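Side-chain contacts in angiotensin-converting enzyme (Anopheles gambiae, PDB 6S1Y), which is a zinc metallopeptidase of the angiotensin-converting enzyme family that probably cleaves dipeptides from the carboxyl ends of peptides: residues Y155-Q158 with W159-T163; Q213-P216 with L217-L221. All coordinates share one frame; numbering follows the deposited sequence.

Contact 1 (Y155-Q158 with W159-T163); sequences YWVQ and WYNAT
The backbone N of Trp159 donates to Tyr155 O across 2.8 Å. This is one of four i to i+4 bonds that wind these residues into the last turns of the alpha helix 149-163. The other three join Tyr160 N to Trp156 O, Asn161 N to Val157 O and Ala162 N to Gln158 O.

One turn of spacing also pairs two aromatic side chains. The six-membered ring of Trp156 and the ring of Tyr160 form an offset stack, with centroids 3.8 Å apart and planes 15° from parallel. Tyr160 CD1 lies over the centre of the Trp156 ring, and Trp156 CZ2 lies over the centre of the Tyr160 ring. The packing is tight, since Trp156 CE2 and Tyr160 CE1 are only 3.2 Å apart. Tyr160 carries CG anti to its carbonyl carbon (chi1 -82°), which swings its ring back along the helix over the indole. The edge of the same ring meets Trp156 O in plane, with CD1 3.3 Å from that oxygen. Tyr160 OH is bonded to Leu252 O, and Arg475 packs on both stacked rings.

The Val157 and Asn161 side chains run alongside one another, with Val157 CG1 4.1 Å from Asn161 OD1. The amide oxygen accepts from Arg475 NH1.

The Trp159 indole turns away from 155-158 but keeps its edge against Tyr160 CD1. Its NE1 bonds to Ala484 O, directly before the pocket residues Lys485 and Tyr486, with the side chain about 11 Å from the bound ligand. Tyr117 meets its ring edge-to-face. Leu135 of helix 135-145 touches it, and Phe143 touches Tyr155 and Trp156. Thr163 OG1 sits over one indole face, toward the rim, and donates to Trp159 O at 3.0 Å. That oxygen also accepts from Thr163 N, while OG1 approaches it from 46° above the carbonyl plane.

Contact 2 (Q213-P216 with L217-L221); sequences QIRP and LYEQL
Leu217 folds CD1 back against the preceding turn, 3.0 Å from Gln213 O and 3.4 Å from Ile214 O. This is the tight side of a proline kink in the alpha helix 203-233. Pro216 N has no hydrogen to bond with the turn before, and regular i to i+4 bonding runs on from Tyr218 N to Ile214 O. With CG beside the backbone N (chi1 -48°), the Leu217 side chain crosses the proline ring, and CD1 comes 3.9 Å from Pro216 CD.

The other side is polar and looser. Arg215 NH2 and Glu219 OE2 form a salt bridge at 2.8 Å, but the hydrogen bond is weak, bent to 129° at the hydrogen. The carboxylate meets the guanidinium at its edge, and the two planes lie 67° apart. Arg215 has a second carboxylate partner, Glu212, whose OE2 forms a salt bridge with NH1. A water donates to Pro216 O at 2.9 Å and accepts from Gln220 NE2, spanning one turn.

Leu217 packs on Leu573 of helix 570-575 and Tyr580 of helix 577-590. Tyr218 OH bonds to Ser467 O at the end of helix 455-467, and Leu221 continues the buried side on Tyr422 and Val426 of helix 414-429.

Overall arrangement
Both contacts are local, one turn within a single helix, and their centres lie about 22 Å and 21 Å from the centre of the chain. They share no helix: contact 1 is in 149-163 and contact 2 in 203-233, with nearest atoms about 14 Å apart. Each is partly buried, but the chemistry differs. Contact 1 pairs aromatic rings in a buried setting, whereas contact 2 pairs opposite charges on partly exposed side chains and sets aliphatic packing against its neighbouring helices. Contact 1, at a helix end, joins helix 135-145, strand 475-476 and loops. Contact 2, mid-helix at a kink, joins helices 414-429, 570-575 and 577-590.

Contact 1 (Y155-Q158 with W159-T163)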
loop_
_atom_site.group_PDB
_atom_site.type_symbol
_atom_site.label_atom_id
_atom_site.label_comp_id
_atom_site.label_asym_id
_atom_site.label_seq_id
_atom_site.Cartn_x
_atom_site.Cartn_y
_atom_site.Cartn_z
ATOM N N TYR A 155 20.205 -0.189 13.863
ATOM C CA TYR A 155 19.678 0.387 12.634
ATOM C C TYR A 155 18.271 0.918 12.829
ATOM O O TYR A 155 17.882 1.906 12.205
ATOM C CB TYR A 155 19.710 -0.624 11.493
ATOM C CG TYR A 155 21.109 -0.883 10.948
ATOM C CD1 TYR A 155 21.822 0.103 10.249
ATOM C CD2 TYR A 155 21.715 -2.123 11.127
ATOM C CE1 TYR A 155 23.096 -0.147 9.757
ATOM C CE2 TYR A 155 22.980 -2.370 10.653
ATOM C CZ TYR A 155 23.669 -1.394 9.962
ATOM O OH TYR A 155 24.928 -1.688 9.495
ATOM N N TRP A 156 17.463 0.245 13.648
ATOM C CA TRP A 156 16.124 0.764 13.936
ATOM C C TRP A 156 16.224 2.161 14.534
ATOM O O TRP A 156 15.584 3.105 14.055
ATOM C CB TRP A 156 15.386 -0.193 14.868
ATOM C CG TRP A 156 13.938 0.112 15.064
ATOM C CD1 TRP A 156 12.880 -0.568 14.534
ATOM C CD2 TRP A 156 13.378 1.158 15.862
ATOM N NE1 TRP A 156 11.683 -0.005 14.958
ATOM C CE2 TRP A 156 11.967 1.053 15.771
ATOM C CE3 TRP A 156 13.928 2.180 16.652
ATOM C CZ2 TRP A 156 11.106 1.944 16.413
ATOM C CZ3 TRP A 156 13.062 3.071 17.298
ATOM C CH2 TRP A 156 11.671 2.938 17.179
ATOM N N VAL A 157 17.088 2.317 15.546
ATOM C CA VAL A 157 17.285 3.612 16.199
ATOM C C VAL A 157 17.826 4.655 15.222
ATOM O O VAL A 157 17.358 5.802 15.192
ATOM C CB VAL A 157 18.212 3.457 17.413
ATOM C CG1 VAL A 157 18.642 4.839 17.948
ATOM C CG2 VAL A 157 17.511 2.619 18.498
ATOM N N GLN A 158 18.838 4.286 14.432
ATOM C CA GLN A 158 19.354 5.187 13.406
ATOM C C GLN A 158 18.248 5.654 12.471
ATOM O O GLN A 158 18.097 6.855 12.213
ATOM C CB GLN A 158 20.444 4.485 12.605
ATOM C CG GLN A 158 21.722 4.263 13.390
ATOM C CD GLN A 158 22.530 5.525 13.534
ATOM O OE1 GLN A 158 22.688 6.301 12.573
ATOM N NE2 GLN A 158 23.061 5.745 14.726
ATOM N N TRP A 159 17.463 4.712 11.947
ATOM C CA TRP A 159 16.460 5.065 10.952
ATOM C C TRP A 159 15.447 6.055 11.515
ATOM O O TRP A 159 15.178 7.101 10.907
ATOM C CB TRP A 159 15.739 3.812 10.440
ATOM C CG TRP A 159 14.609 4.188 9.520
ATOM C CD1 TRP A 159 13.275 4.205 9.808
ATOM C CD2 TRP A 159 14.728 4.659 8.167
ATOM N NE1 TRP A 159 12.554 4.654 8.724
ATOM C CE2 TRP A 159 13.424 4.925 7.701
ATOM C CE3 TRP A 159 15.815 4.865 7.301
ATOM C CZ2 TRP A 159 13.176 5.387 6.414
ATOM C CZ3 TRP A 159 15.570 5.326 6.033
ATOM C CH2 TRP A 159 14.260 5.595 5.600
ATOM N N TYR A 160 14.851 5.725 12.665
ATOM C CA TYR A 160 13.785 6.538 13.235
ATOM C C TYR A 160 14.314 7.882 13.728
ATOM O O TYR A 160 13.627 8.899 13.610
ATOM C CB TYR A 160 13.100 5.764 14.378
ATOM C CG TYR A 160 12.051 4.763 13.931
ATOM C CD1 TYR A 160 12.417 3.489 13.430
ATOM C CD2 TYR A 160 10.705 5.092 13.946
ATOM C CE1 TYR A 160 11.449 2.580 12.965
ATOM C CE2 TYR A 160 9.728 4.186 13.488
ATOM C CZ TYR A 160 10.103 2.939 13.024
ATOM O OH TYR A 160 9.125 2.080 12.618
ATOM N N ASN A 161 15.525 7.917 14.288
ATOM C CA ASN A 161 16.072 9.200 14.731
ATOM C C ASN A 161 16.305 10.139 13.542
ATOM O O ASN A 161 16.212 11.354 13.689
ATOM C CB ASN A 161 17.371 9.000 15.534
ATOM C CG ASN A 161 17.112 8.667 17.026
ATOM O OD1 ASN A 161 16.105 8.016 17.376
ATOM N ND2 ASN A 161 18.018 9.105 17.909
ATOM N N ALA A 162 16.563 9.598 12.355
ATOM C CA ALA A 162 16.878 10.409 11.191
ATOM C C ALA A 162 15.655 10.809 10.369
ATOM O O ALA A 162 15.674 11.883 9.742
ATOM C CB ALA A 162 17.864 9.653 10.287
ATOM N N THR A 163 14.595 9.997 10.341
ATOM C CA THR A 163 13.470 10.274 9.463
ATOM C C THR A 163 12.228 10.725 10.214
ATOM O O THR A 163 11.232 11.072 9.567
ATOM C CB THR A 163 13.122 9.047 8.585
ATOM O OG1 THR A 163 12.745 7.917 9.396
ATOM C CG2 THR A 163 14.305 8.678 7.717
#

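Contact 2 (Q213-P216 with L217-L221)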
loop_
_atom_site.group_PDB
_atom_site.type_symbol
_atom_site.label_atom_id
_atom_site.label_comp_id
_atom_site.label_asym_id
_atom_site.label_seq_id
_atom_site.Cartn_x
_atom_site.Cartn_y
_atom_site.Cartn_z
ATOM N N GLN A 213 -13.410 -8.440 13.380
ATOM C CA GLN A 213 -13.541 -9.811 12.883
ATOM C C GLN A 213 -12.183 -10.453 12.654
ATOM O O GLN A 213 -12.031 -11.661 12.821
ATOM C CB GLN A 213 -14.325 -9.848 11.575
ATOM C CG GLN A 213 -15.750 -9.341 11.661
ATOM C CD GLN A 213 -16.402 -9.326 10.302
ATOM O OE1 GLN A 213 -16.799 -10.370 9.790
ATOM N NE2 GLN A 213 -16.472 -8.156 9.685
ATOM N N ILE A 214 -11.200 -9.657 12.228
ATOM C CA ILE A 214 -9.826 -10.117 12.037
ATOM C C ILE A 214 -9.126 -10.411 13.368
ATOM O O ILE A 214 -8.313 -11.339 13.456
ATOM C CB ILE A 214 -9.109 -9.021 11.224
ATOM C CG1 ILE A 214 -9.638 -9.037 9.786
ATOM C CG2 ILE A 214 -7.603 -9.143 11.264
ATOM C CD1 ILE A 214 -9.635 -10.378 9.177
ATOM N N ARG A 215 -9.451 -9.662 14.419
ATOM C CA ARG A 215 -8.653 -9.678 15.644
ATOM C C ARG A 215 -8.413 -11.074 16.210
ATOM O O ARG A 215 -7.261 -11.376 16.556
ATOM C CB ARG A 215 -9.319 -8.768 16.691
ATOM C CG ARG A 215 -8.548 -8.646 17.998
ATOM C CD ARG A 215 -9.380 -7.993 19.147
ATOM N NE ARG A 215 -10.676 -8.653 19.300
ATOM C CZ ARG A 215 -10.843 -9.850 19.872
ATOM N NH1 ARG A 215 -12.053 -10.384 19.944
ATOM N NH2 ARG A 215 -9.806 -10.513 20.360
ATOM N N PRO A 216 -9.401 -11.965 16.321
ATOM C CA PRO A 216 -9.103 -13.256 16.957
ATOM C C PRO A 216 -8.077 -14.042 16.177
ATOM O O PRO A 216 -7.206 -14.710 16.756
ATOM C CB PRO A 216 -10.471 -13.966 17.001
ATOM C CG PRO A 216 -11.477 -12.870 16.854
ATOM C CD PRO A 216 -10.814 -11.867 15.929
ATOM N N LEU A 217 -8.157 -13.978 14.853
ATOM C CA LEU A 217 -7.180 -14.669 14.022
ATOM C C LEU A 217 -5.818 -14.004 14.156
ATOM O O LEU A 217 -4.803 -14.672 14.391
ATOM C CB LEU A 217 -7.688 -14.701 12.570
ATOM C CG LEU A 217 -9.172 -15.183 12.534
ATOM C CD1 LEU A 217 -10.239 -14.085 12.784
ATOM C CD2 LEU A 217 -9.521 -15.924 11.244
ATOM N N TYR A 218 -5.781 -12.671 14.055
ATOM C CA TYR A 218 -4.513 -11.982 14.211
ATOM C C TYR A 218 -3.882 -12.279 15.575
ATOM O O TYR A 218 -2.660 -12.429 15.683
ATOM C CB TYR A 218 -4.694 -10.486 14.027
ATOM C CG TYR A 218 -3.390 -9.754 14.309
ATOM C CD1 TYR A 218 -2.351 -9.815 13.410
ATOM C CD2 TYR A 218 -3.191 -9.041 15.501
ATOM C CE1 TYR A 218 -1.155 -9.200 13.646
ATOM C CE2 TYR A 218 -1.979 -8.393 15.744
ATOM C CZ TYR A 218 -0.961 -8.484 14.793
ATOM O OH TYR A 218 0.256 -7.876 14.980
ATOM N N GLU A 219 -4.690 -12.392 16.636
ATOM C CA GLU A 219 -4.078 -12.600 17.949
ATOM C C GLU A 219 -3.523 -14.016 18.085
ATOM O O GLU A 219 -2.475 -14.207 18.717
ATOM C CB GLU A 219 -5.076 -12.252 19.066
ATOM C CG GLU A 219 -5.347 -10.721 19.079
ATOM C CD GLU A 219 -6.248 -10.215 20.215
ATOM O OE1 GLU A 219 -6.112 -9.014 20.515
ATOM O OE2 GLU A 219 -7.077 -10.984 20.771
ATOM N N GLN A 220 -4.164 -15.015 17.489
ATOM C CA GLN A 220 -3.571 -16.342 17.480
ATOM C C GLN A 220 -2.247 -16.356 16.722
ATOM O O GLN A 220 -1.286 -16.991 17.158
ATOM C CB GLN A 220 -4.553 -17.351 16.878
ATOM C CG GLN A 220 -5.820 -17.553 17.719
ATOM C CD GLN A 220 -5.513 -18.126 19.088
ATOM O OE1 GLN A 220 -4.726 -19.060 19.216
ATOM N NE2 GLN A 220 -6.133 -17.555 20.119
ATOM N N LEU A 221 -2.160 -15.658 15.591
ATOM C CA LEU A 221 -0.930 -15.688 14.793
ATOM C C LEU A 221 0.182 -14.946 15.506
ATOM O O LEU A 221 1.307 -15.446 15.623
ATOM C CB LEU A 221 -1.178 -15.057 13.428
ATOM C CG LEU A 221 0.007 -15.079 12.466
ATOM C CD1 LEU A 221 0.476 -16.530 12.200
ATOM C CD2 LEU A 221 -0.363 -14.392 11.132
HETATM O O HOH W 1 -7.974 -15.142 19.515
#